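Local coordinates for protein-tyrosine-phosphatase (Chaetomium thermophilum var. thermophilum DSM 1495, PDB 5M43) that is the phosphatase domain of Yvh1, which probably removes phosphate from tyrosine and perhaps serine or threonine residues of proteins, at residues 72-75 with 76-80; 24-28 with 29-33; 109-112 with 113-117. All blocks are in the same frame, centred on the assembly; numbering follows the deposited sequence. Where two conformers were deposited one is given.

Contact 1 of 3, residues 72-75 with 76-80; sequences PKIV and RFIDS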
ATOM      1  N   PRO A  72      -0.040  -3.356  10.637  1.00 22.77           N
ATOM      2  CA  PRO A  72      -0.717  -2.257  11.360  1.00 23.43           C
ATOM      3  C   PRO A  72      -0.075  -0.907  11.086  1.00 24.94           C
ATOM      4  O   PRO A  72      -0.782   0.078  10.781  1.00 25.92           O
ATOM      5  CB  PRO A  72      -0.603  -2.692  12.830  1.00 24.13           C
ATOM      6  CG  PRO A  72      -0.658  -4.252  12.784  1.00 24.56           C
ATOM      7  CD  PRO A  72       0.260  -4.510  11.526  1.00 23.17           C
ATOM      8  N   LYS A  73       1.256  -0.820  11.197  1.00 24.95           N
ATOM      9  CA  LYS A  73       1.946   0.444  10.952  1.00 24.21           C
ATOM     10  C   LYS A  73       1.766   0.928   9.522  1.00 26.60           C
ATOM     11  O   LYS A  73       1.615   2.140   9.267  1.00 26.39           O
ATOM     12  CB  LYS A  73       3.437   0.260  11.250  1.00 29.73           C
ATOM     13  CG  LYS A  73       4.224   1.539  11.181  1.00 35.48           C
ATOM     14  CD  LYS A  73       5.716   1.369  11.558  1.00 41.02           C
ATOM     15  CE  LYS A  73       6.385   2.751  11.791  1.00 44.21           C
ATOM     16  NZ  LYS A  73       7.779   2.691  12.342  1.00 47.71           N
ATOM     17  N   ILE A  74       1.826  -0.007   8.573  1.00 22.62           N
ATOM     18  CA  ILE A  74       1.602   0.301   7.151  1.00 20.86           C
ATOM     19  C   ILE A  74       0.230   0.906   6.928  1.00 21.54           C
ATOM     20  O   ILE A  74       0.098   1.954   6.284  1.00 22.09           O
ATOM     21  CB  ILE A  74       1.788  -0.980   6.331  1.00 23.21           C
ATOM     22  CG1 ILE A  74       3.275  -1.178   6.188  1.00 23.02           C
ATOM     23  CG2 ILE A  74       1.067  -0.855   4.947  1.00 21.68           C
ATOM     24  CD1 ILE A  74       3.662  -2.523   5.515  1.00 23.38           C
ATOM     25  N   VAL A  75      -0.805   0.227   7.411  1.00 20.52           N
ATOM     26  CA  VAL A  75      -2.178   0.710   7.227  1.00 20.05           C
ATOM     27  C   VAL A  75      -2.390   2.062   7.909  1.00 21.45           C
ATOM     28  O   VAL A  75      -3.027   2.964   7.329  1.00 23.44           O
ATOM     29  CB  VAL A  75      -3.167  -0.369   7.712  1.00 24.44           C
ATOM     30  CG1 VAL A  75      -4.591   0.131   7.758  1.00 28.10           C
ATOM     31  CG2 VAL A  75      -3.088  -1.603   6.802  1.00 21.48           C
ATOM     32  N   ARG A  76      -1.884   2.233   9.136  1.00 22.89           N
ATOM     33  CA  ARG A  76      -1.985   3.533   9.820  1.00 22.38           C
ATOM     34  C   ARG A  76      -1.276   4.641   9.033  1.00 23.22           C
ATOM     35  O   ARG A  76      -1.792   5.768   8.935  1.00 23.59           O
ATOM     36  CB  ARG A  76      -1.444   3.435  11.250  1.00 23.37           C
ATOM     37  CG  ARG A  76      -2.367   2.609  12.159  1.00 28.40           C
ATOM     38  CD  ARG A  76      -1.990   2.782  13.630  1.00 34.66           C
ATOM     39  NE  ARG A  76      -0.611   2.367  13.842  1.00 39.62           N
ATOM     40  CZ  ARG A  76      -0.251   1.178  14.332  1.00 43.42           C
ATOM     41  NH1 ARG A  76      -1.174   0.280  14.701  1.00 45.78           N
ATOM     42  NH2 ARG A  76       1.045   0.898  14.465  1.00 40.88           N
ATOM     43  N   PHE A  77      -0.118   4.344   8.415  1.00 21.33           N
ATOM     44  CA  PHE A  77       0.578   5.358   7.625  1.00 22.39           C
ATOM     45  C   PHE A  77      -0.253   5.792   6.418  1.00 22.82           C
ATOM     46  O   PHE A  77      -0.442   6.991   6.166  1.00 24.17           O
ATOM     47  CB  PHE A  77       1.929   4.834   7.110  1.00 22.79           C
ATOM     48  CG  PHE A  77       2.700   5.858   6.383  1.00 24.60           C
ATOM     49  CD1 PHE A  77       3.571   6.703   7.091  1.00 25.91           C
ATOM     50  CD2 PHE A  77       2.593   5.960   4.972  1.00 22.05           C
ATOM     51  CE1 PHE A  77       4.330   7.679   6.412  1.00 28.24           C
ATOM     52  CE2 PHE A  77       3.338   6.947   4.264  1.00 22.66           C
ATOM     53  CZ  PHE A  77       4.216   7.803   5.013  1.00 22.91           C
ATOM     54  N   ILE A  78      -0.797   4.829   5.686  1.00 21.82           N
ATOM     55  CA  ILE A  78      -1.603   5.138   4.502  1.00 19.95           C
ATOM     56  C   ILE A  78      -2.871   5.891   4.911  1.00 22.17           C
ATOM     57  O   ILE A  78      -3.203   6.963   4.354  1.00 21.58           O
ATOM     58  CB  ILE A  78      -1.944   3.852   3.738  1.00 18.32           C
ATOM     59  CG1 ILE A  78      -0.647   3.172   3.214  1.00 18.85           C
ATOM     60  CG2 ILE A  78      -2.925   4.158   2.581  1.00 21.09           C
ATOM     61  CD1 ILE A  78      -0.890   1.798   2.689  1.00 20.77           C
ATOM     62  N   ASP A  79      -3.590   5.369   5.911  1.00 20.79           N
ATOM     63  CA  ASP A  79      -4.826   6.023   6.322  1.00 22.82           C
ATOM     64  C   ASP A  79      -4.557   7.427   6.846  1.00 22.79           C
ATOM     65  O   ASP A  79      -5.275   8.370   6.507  1.00 23.55           O
ATOM     66  CB  ASP A  79      -5.544   5.164   7.379  1.00 22.73           C
ATOM     67  CG  ASP A  79      -6.868   5.751   7.804  1.00 25.07           C
ATOM     68  OD1 ASP A  79      -7.748   5.753   6.934  1.00 25.35           O
ATOM     69  OD2 ASP A  79      -7.009   6.111   9.015  1.00 27.94           O
ATOM     70  N   SER A  80      -3.559   7.595   7.739  1.00 26.22           N
ATOM     71  CA  SER A  80      -3.361   8.937   8.276  1.00 29.14           C
ATOM     72  C   SER A  80      -2.853   9.898   7.209  1.00 27.80           C
ATOM     73  O   SER A  80      -3.223  11.087   7.215  1.00 29.13           O
ATOM     74  CB  SER A  80      -2.439   8.930   9.494  1.00 36.13           C
ATOM     75  OG  SER A  80      -1.165   8.475   9.151  1.00 40.09           O
TER
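Helix 71-83 carries an arginine, Arg76, that doubles back over the preceding turn and lays its guanidinium group flat against the backbone of Pro72 and Lys73. Pro72 O sits over the centre of one guanidinium face, 3.7 Å above its plane, and Lys73 N lies over the same face but nearer the rim. The tip straddles the turn: NH1 of Arg76 comes within 3.6 Å of Pro72 CB, while its NH2 rests on Lys73 CA. CG of Arg76 stands beside its own backbone N (chi1 -70°) and the chain, extended at chi2, bends at chi3 (-59°), which brings the flat group back over the turn. Pro72 O already accepts from Arg76 N at 2.9 Å; lying over the guanidinium face, it is probably stabilised by that charge as well. NH1 hydrogen-bonds to Ala173 O, joining the last modelled residues to this helix. In the phosphatase fold the other flank of the helix packs on the central sheet and on helix 109-121. There Ile74 and Ile78 lie side by side, CG2 of Ile74 meeting CD1 of Ile78 at 4.0 Å, with Leu35 and Ala113 among their neighbours. One turn beyond Arg76, Ser80 grips Arg76 O twice: its OG and its backbone N, each 2.8 Å from that oxygen, arrive from opposite faces of the carbonyl plane.

Contact 2 of 3, residues 24-28 with 29-33; sequences RLIKE and HRITH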
ATOM      1  N   ARG A  24       9.489  14.315 -11.261  0.53 24.76           N
ATOM      2  CA  ARG A  24       8.432  14.727 -12.179  0.53 22.72           C
ATOM      3  C   ARG A  24       7.113  14.028 -11.886  0.53 21.61           C
ATOM      4  O   ARG A  24       6.042  14.632 -11.999  0.53 21.93           O
ATOM      5  CB  ARG A  24       8.889  14.444 -13.600  0.53 22.22           C
ATOM      6  CG  ARG A  24       8.023  15.127 -14.620  0.53 22.16           C
ATOM      7  CD  ARG A  24       8.407  14.674 -16.033  0.53 24.86           C
ATOM      8  NE  ARG A  24       9.722  15.111 -16.444  0.53 24.85           N
ATOM      9  CZ  ARG A  24       9.993  16.297 -16.996  0.53 30.86           C
ATOM     10  NH1 ARG A  24       9.041  17.215 -17.165  0.53 30.85           N
ATOM     11  NH2 ARG A  24      11.222  16.582 -17.386  0.53 33.09           N
ATOM     12  N   LEU A  25       7.160  12.748 -11.514  1.00 20.79           N
ATOM     13  CA  LEU A  25       5.936  12.000 -11.265  1.00 19.33           C
ATOM     14  C   LEU A  25       5.383  12.327  -9.894  1.00 20.48           C
ATOM     15  O   LEU A  25       4.169  12.342  -9.708  1.00 20.69           O
ATOM     16  CB  LEU A  25       6.197  10.480 -11.368  1.00 19.63           C
ATOM     17  CG  LEU A  25       6.742   9.999 -12.734  1.00 20.15           C
ATOM     18  CD1 LEU A  25       6.723   8.471 -12.727  1.00 22.23           C
ATOM     19  CD2 LEU A  25       5.904  10.543 -13.880  1.00 23.32           C
ATOM     20  N   ILE A  26       6.267  12.486  -8.894  1.00 20.49           N
ATOM     21  CA  ILE A  26       5.801  12.942  -7.586  1.00 22.44           C
ATOM     22  C   ILE A  26       5.035  14.252  -7.742  1.00 21.75           C
ATOM     23  O   ILE A  26       3.951  14.436  -7.163  1.00 22.74           O
ATOM     24  CB  ILE A  26       7.035  13.100  -6.671  1.00 24.89           C
ATOM     25  CG1 ILE A  26       7.804  11.760  -6.493  1.00 30.76           C
ATOM     26  CG2 ILE A  26       6.673  13.850  -5.400  1.00 24.48           C
ATOM     27  CD1 ILE A  26       7.000  10.525  -6.291  1.00 30.14           C
ATOM     28  N   LYS A  27       5.576  15.182  -8.540  1.00 21.82           N
ATOM     29  CA  LYS A  27       4.913  16.481  -8.725  1.00 22.38           C
ATOM     30  C   LYS A  27       3.638  16.336  -9.544  1.00 21.59           C
ATOM     31  O   LYS A  27       2.634  16.991  -9.248  1.00 22.51           O
ATOM     32  CB  LYS A  27       5.859  17.491  -9.369  1.00 25.85           C
ATOM     33  CG  LYS A  27       6.951  17.983  -8.388  1.00 35.48           C
ATOM     34  CD  LYS A  27       8.255  18.254  -9.144  1.00 44.12           C
ATOM     35  CE  LYS A  27       8.163  19.502  -9.999  1.00 50.54           C
ATOM     36  NZ  LYS A  27       7.860  20.679  -9.102  1.00 54.60           N
ATOM     37  N   GLU A  28       3.659  15.468 -10.578  1.00 20.78           N
ATOM     38  CA  GLU A  28       2.471  15.297 -11.433  1.00 21.44           C
ATOM     39  C   GLU A  28       1.260  14.838 -10.646  1.00 18.26           C
ATOM     40  O   GLU A  28       0.144  15.339 -10.846  1.00 19.22           O
ATOM     41  CB  GLU A  28       2.764  14.269 -12.535  1.00 17.95           C
ATOM     42  CG  GLU A  28       1.557  13.990 -13.461  1.00 18.62           C
ATOM     43  CD  GLU A  28       1.808  12.933 -14.510  1.00 19.74           C
ATOM     44  OE1 GLU A  28       2.922  12.335 -14.497  1.00 20.58           O
ATOM     45  OE2 GLU A  28       0.906  12.718 -15.328  1.00 20.72           O
ATOM     46  N   HIS A  29       1.467  13.896  -9.723  1.00 18.99           N
ATOM     47  CA  HIS A  29       0.388  13.347  -8.935  1.00 19.27           C
ATOM     48  C   HIS A  29       0.231  14.048  -7.611  1.00 22.63           C
ATOM     49  O   HIS A  29      -0.678  13.664  -6.868  1.00 22.34           O
ATOM     50  CB  HIS A  29       0.638  11.832  -8.718  1.00 17.74           C
ATOM     51  CG  HIS A  29       0.715  11.085 -10.019  1.00 19.89           C
ATOM     52  ND1 HIS A  29      -0.308  11.141 -10.945  1.00 20.97           N
ATOM     53  CD2 HIS A  29       1.687  10.311 -10.563  1.00 26.21           C
ATOM     54  CE1 HIS A  29       0.031  10.434 -12.005  1.00 24.12           C
ATOM     55  NE2 HIS A  29       1.222   9.901 -11.795  1.00 23.97           N
ATOM     56  N   ARG A  30       1.075  15.052  -7.316  1.00 20.53           N
ATOM     57  CA  ARG A  30       0.919  15.867  -6.095  1.00 22.55           C
ATOM     58  C   ARG A  30       1.049  14.974  -4.869  1.00 22.43           C
ATOM     59  O   ARG A  30       0.362  15.169  -3.857  1.00 22.30           O
ATOM     60  CB  ARG A  30      -0.412  16.636  -6.080  1.00 24.19           C
ATOM     61  CG  ARG A  30      -0.533  17.651  -7.302  1.00 24.14           C
ATOM     62  CD  ARG A  30      -1.431  17.114  -8.375  1.00 26.46           C
ATOM     63  NE  ARG A  30      -2.824  17.071  -7.940  1.00 23.78           N
ATOM     64  CZ  ARG A  30      -3.576  18.148  -7.833  1.00 32.60           C
ATOM     65  NH1 ARG A  30      -3.076  19.354  -8.148  1.00 33.59           N
ATOM     66  NH2 ARG A  30      -4.838  18.047  -7.389  1.00 35.50           N
ATOM     67  N   ILE A  31       1.972  14.035  -4.954  1.00 21.87           N
ATOM     68  CA  ILE A  31       2.201  13.086  -3.857  1.00 20.50           C
ATOM     69  C   ILE A  31       2.818  13.803  -2.664  1.00 25.21           C
ATOM     70  O   ILE A  31       3.786  14.572  -2.792  1.00 24.80           O
ATOM     71  CB  ILE A  31       3.088  11.926  -4.355  1.00 21.18           C
ATOM     72  CG1 ILE A  31       2.231  11.040  -5.259  1.00 21.10           C
ATOM     73  CG2 ILE A  31       3.705  11.103  -3.173  1.00 23.62           C
ATOM     74  CD1 ILE A  31       3.006  10.199  -6.308  1.00 22.48           C
ATOM     75  N   THR A  32       2.255  13.552  -1.471  1.00 22.43           N
ATOM     76  CA  THR A  32       2.733  14.178  -0.238  1.00 24.72           C
ATOM     77  C   THR A  32       3.350  13.181   0.727  1.00 25.72           C
ATOM     78  O   THR A  32       4.081  13.581   1.657  1.00 25.83           O
ATOM     79  CB  THR A  32       1.564  14.878   0.478  1.00 23.97           C
ATOM     80  OG1 THR A  32       0.518  13.926   0.733  1.00 25.44           O
ATOM     81  CG2 THR A  32       0.985  16.013  -0.352  1.00 24.83           C
ATOM     82  N   HIS A  33       3.058  11.905   0.552  1.00 20.90           N
ATOM     83  CA  HIS A  33       3.462  10.858   1.487  1.00 21.17           C
ATOM     84  C   HIS A  33       3.981   9.705   0.670  1.00 22.36           C
ATOM     85  O   HIS A  33       3.338   9.322  -0.303  1.00 23.26           O
ATOM     86  CB  HIS A  33       2.294  10.342   2.364  1.00 23.01           C
ATOM     87  CG  HIS A  33       1.792  11.340   3.355  1.00 24.63           C
ATOM     88  ND1 HIS A  33       1.140  12.497   2.993  1.00 24.75           N
ATOM     89  CD2 HIS A  33       1.801  11.315   4.708  1.00 27.76           C
ATOM     90  CE1 HIS A  33       0.795  13.166   4.090  1.00 25.91           C
ATOM     91  NE2 HIS A  33       1.197  12.467   5.143  1.00 29.90           N
TER
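Ile26 and Ile31 meet where helix 23-29 ends, their side chains crossing at about a right angle with Ile26 CD1 4.0 Å from Ile31 CD1. This is the tight part. Leu100 of strand 99-102 touches both isoleucines, and Phe49 packs on Ile26. The end is a Schellman motif: Arg30 takes a positive phi of 61°, turning the chain so that Ile31 N reaches back 3.0 Å to Ile26 O, in the carbonyl plane, while Arg30 N makes a weak bond to Lys27 O. Glu28, with Lys27 and Arg30, forms the solvent side; His29 lies between it and the packed side, its ring also meeting Phe13 and Leu3. Glu28 and His29 point the same way with carboxylate and imidazole stacked, their planes 13° apart, and Glu28 CG rides over the ring face as a CH-pi contact, 4.3 Å from the His29 ring centroid. Were His29 replaced by an alanine, the Glu28 carboxylate would probably lose the flat surface it stacks on and be freer to turn, and Phe13 would lose a ring neighbour. Glu28 OE1, 4.0 Å from His29 NE2, makes no salt bridge with it, though the carboxylate would probably favour a protonated imidazole.

Contact 3 of 3, residues 109-112 with 113-117; sequences RSVT and AIIAY. With NO3 (nitrate ion), chain B.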
ATOM      1  N   ARG A 109       5.761  -6.376  -2.890  1.00 20.80           N
ATOM      2  CA  ARG A 109       5.819  -5.749  -1.561  1.00 21.12           C
ATOM      3  C   ARG A 109       4.788  -4.598  -1.431  1.00 21.84           C
ATOM      4  O   ARG A 109       3.993  -4.571  -0.490  1.00 19.30           O
ATOM      5  CB  ARG A 109       7.219  -5.236  -1.282  1.00 29.74           C
ATOM      6  CG  ARG A 109       8.174  -6.386  -0.843  1.00 31.29           C
ATOM      7  CD  ARG A 109       9.557  -5.868  -0.829  1.00 32.25           C
ATOM      8  NE  ARG A 109      10.078  -5.793  -2.212  1.00 32.54           N
ATOM      9  CZ  ARG A 109      11.370  -5.633  -2.487  1.00 36.18           C
ATOM     10  NH1 ARG A 109      12.254  -5.527  -1.491  1.00 34.93           N
ATOM     11  NH2 ARG A 109      11.797  -5.602  -3.784  1.00 34.24           N
ATOM     12  N   SER A 110       4.830  -3.620  -2.341  1.00 20.34           N
ATOM     13  CA  SER A 110       3.945  -2.463  -2.226  1.00 17.94           C
ATOM     14  C   SER A 110       2.481  -2.877  -2.388  1.00 20.20           C
ATOM     15  O   SER A 110       1.595  -2.310  -1.749  1.00 19.91           O
ATOM     16  CB  SER A 110       4.294  -1.369  -3.286  1.00 19.78           C
ATOM     17  OG  SER A 110       4.325  -1.991  -4.546  1.00 19.20           O
ATOM     18  N   VAL A 111       2.225  -3.834  -3.288  1.00 17.58           N
ATOM     19  CA  VAL A 111       0.867  -4.281  -3.542  1.00 18.69           C
ATOM     20  C   VAL A 111       0.311  -4.946  -2.294  1.00 19.47           C
ATOM     21  O   VAL A 111      -0.882  -4.826  -1.997  1.00 19.00           O
ATOM     22  CB  VAL A 111       0.857  -5.226  -4.765  1.00 20.75           C
ATOM     23  CG1 VAL A 111      -0.476  -5.944  -4.988  1.00 21.93           C
ATOM     24  CG2 VAL A 111       1.144  -4.401  -6.039  1.00 18.93           C
ATOM     25  N   THR A 112       1.150  -5.745  -1.605  1.00 19.30           N
ATOM     26  CA  THR A 112       0.686  -6.340  -0.352  1.00 17.65           C
ATOM     27  C   THR A 112       0.265  -5.279   0.653  1.00 19.93           C
ATOM     28  O   THR A 112      -0.777  -5.406   1.326  1.00 18.16           O
ATOM     29  CB  THR A 112       1.804  -7.231   0.207  1.00 18.34           C
ATOM     30  OG1 THR A 112       2.047  -8.309  -0.702  1.00 19.92           O
ATOM     31  CG2 THR A 112       1.381  -7.789   1.627  1.00 20.49           C
ATOM     32  N   ALA A 113       1.062  -4.218   0.770  1.00 17.77           N
ATOM     33  CA  ALA A 113       0.682  -3.129   1.680  1.00 18.55           C
ATOM     34  C   ALA A 113      -0.638  -2.489   1.280  1.00 19.88           C
ATOM     35  O   ALA A 113      -1.470  -2.192   2.158  1.00 19.94           O
ATOM     36  CB  ALA A 113       1.810  -2.086   1.704  1.00 20.14           C
ATOM     37  N   ILE A 114      -0.843  -2.269  -0.021  1.00 18.60           N
ATOM     38  CA  ILE A 114      -2.094  -1.638  -0.473  1.00 15.98           C
ATOM     39  C   ILE A 114      -3.260  -2.559  -0.210  1.00 17.68           C
ATOM     40  O   ILE A 114      -4.311  -2.118   0.243  1.00 17.77           O
ATOM     41  CB  ILE A 114      -1.983  -1.277  -1.955  1.00 18.65           C
ATOM     42  CG1 ILE A 114      -1.060  -0.054  -2.009  1.00 25.31           C
ATOM     43  CG2 ILE A 114      -3.420  -1.069  -2.569  1.00 18.82           C
ATOM     44  CD1 ILE A 114      -0.879   0.506  -3.340  1.00 29.67           C
ATOM     45  N   ILE A 115      -3.101  -3.859  -0.505  1.00 18.66           N
ATOM     46  CA  ILE A 115      -4.182  -4.794  -0.247  1.00 17.33           C
ATOM     47  C   ILE A 115      -4.527  -4.797   1.245  1.00 19.55           C
ATOM     48  O   ILE A 115      -5.702  -4.854   1.618  1.00 19.80           O
ATOM     49  CB  ILE A 115      -3.818  -6.190  -0.770  1.00 18.29           C
ATOM     50  CG1 ILE A 115      -3.809  -6.171  -2.316  1.00 17.53           C
ATOM     51  CG2 ILE A 115      -4.773  -7.251  -0.174  1.00 21.10           C
ATOM     52  CD1 ILE A 115      -3.291  -7.538  -2.790  1.00 18.58           C
ATOM     53  N   ALA A 116      -3.504  -4.789   2.125  1.00 17.68           N
ATOM     54  CA  ALA A 116      -3.803  -4.770   3.557  1.00 17.76           C
ATOM     55  C   ALA A 116      -4.663  -3.572   3.933  1.00 19.09           C
ATOM     56  O   ALA A 116      -5.571  -3.691   4.765  1.00 21.26           O
ATOM     57  CB  ALA A 116      -2.504  -4.739   4.364  1.00 20.84           C
ATOM     58  N   TYR A 117      -4.357  -2.412   3.346  1.00 18.66           N
ATOM     59  CA  TYR A 117      -5.156  -1.222   3.605  1.00 19.71           C
ATOM     60  C   TYR A 117      -6.562  -1.386   3.040  1.00 20.00           C
ATOM     61  O   TYR A 117      -7.552  -1.060   3.723  1.00 19.92           O
ATOM     62  CB  TYR A 117      -4.421  -0.025   3.005  1.00 17.58           C
ATOM     63  CG  TYR A 117      -5.331   1.196   2.884  1.00 18.17           C
ATOM     64  CD1 TYR A 117      -5.561   2.024   3.939  1.00 19.62           C
ATOM     65  CD2 TYR A 117      -5.936   1.484   1.667  1.00 20.21           C
ATOM     66  CE1 TYR A 117      -6.425   3.130   3.803  1.00 20.00           C
ATOM     67  CE2 TYR A 117      -6.764   2.588   1.483  1.00 19.47           C
ATOM     68  CZ  TYR A 117      -6.966   3.447   2.556  1.00 19.54           C
ATOM     69  OH  TYR A 117      -7.833   4.521   2.444  1.00 21.28           O
TER
HETATM   70  N   NO3 B 301       8.520  -6.011  -5.504  1.00 27.77           N
HETATM   71  O1  NO3 B 301       7.613  -6.026  -6.380  1.00 24.37           O
HETATM   72  O2  NO3 B 301       9.597  -5.397  -5.715  1.00 27.56           O
HETATM   73  O3  NO3 B 301       8.261  -6.469  -4.356  1.00 24.88           O
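Ile115 lays its CD1 against CG1 of Val111, 3.9 Å away, the two side chains slanting across each other one turn apart on helix 109-121. This helix follows directly on the phosphate-binding P-loop of the protein-tyrosine phosphatases, the HCxxGxxR signature, and Arg109 is both the signature arginine and the first residue of the helix. CG1 of Ile115 also comes within 3.2 Å of Val111 O, the acceptor for Ile115 N. Ala142, Leu143 and Val146 of helix 135-147 and Leu163 of helix 157-168 close over Ile115, while Ala113 faces Ile74 of helix 71-83, so this short run is packed between helices. Thr112 OG1, beside its own backbone N (chi1 -64°), hydrogen-bonds back to Ser108 O, and the Thr112 side chain also packs on Phe159 and Leu163. At the leading end a nitrate, probably from the crystallisation liquor, occupies the loop, consistent with the place of a substrate phosphate. The backbone N atoms of Met105, Lys107 and Ser108 also bond to it, and Ile59 O accepts from Arg109 NH1, which helps fix the guanidinium. The nitrate nitrogen lies in the guanidinium plane at its edge: Arg109 NH2 reaches O2 at 2.9 Å, while O3 is shared by Arg109 NE and Arg109 N, each 2.9 Å from it.

How the contacts relate
Contact 3 is the core of the set, its centre about 4 Å from the centre of the chain, and contact 2 the most peripheral, its centre about 16 Å from that point; contact 1 lies between, partly buried. Contacts 1 and 3 belong to neighbouring helices that pack directly: Ile74 CG2 touches Ala113 CB at 3.5 Å, and Val75 and Ile78 pack on Ala116 and Tyr117 of segment 113-117. Contact 2 meets contact 1 through Phe77 and His33 but stays about 10 Å from contact 3 at the nearest atoms. The chemistry follows position: anion binding beside apolar packing in contact 3, an arginine over a peptide backbone in contact 1, and a helix end with a carboxylate-imidazole stack in contact 2.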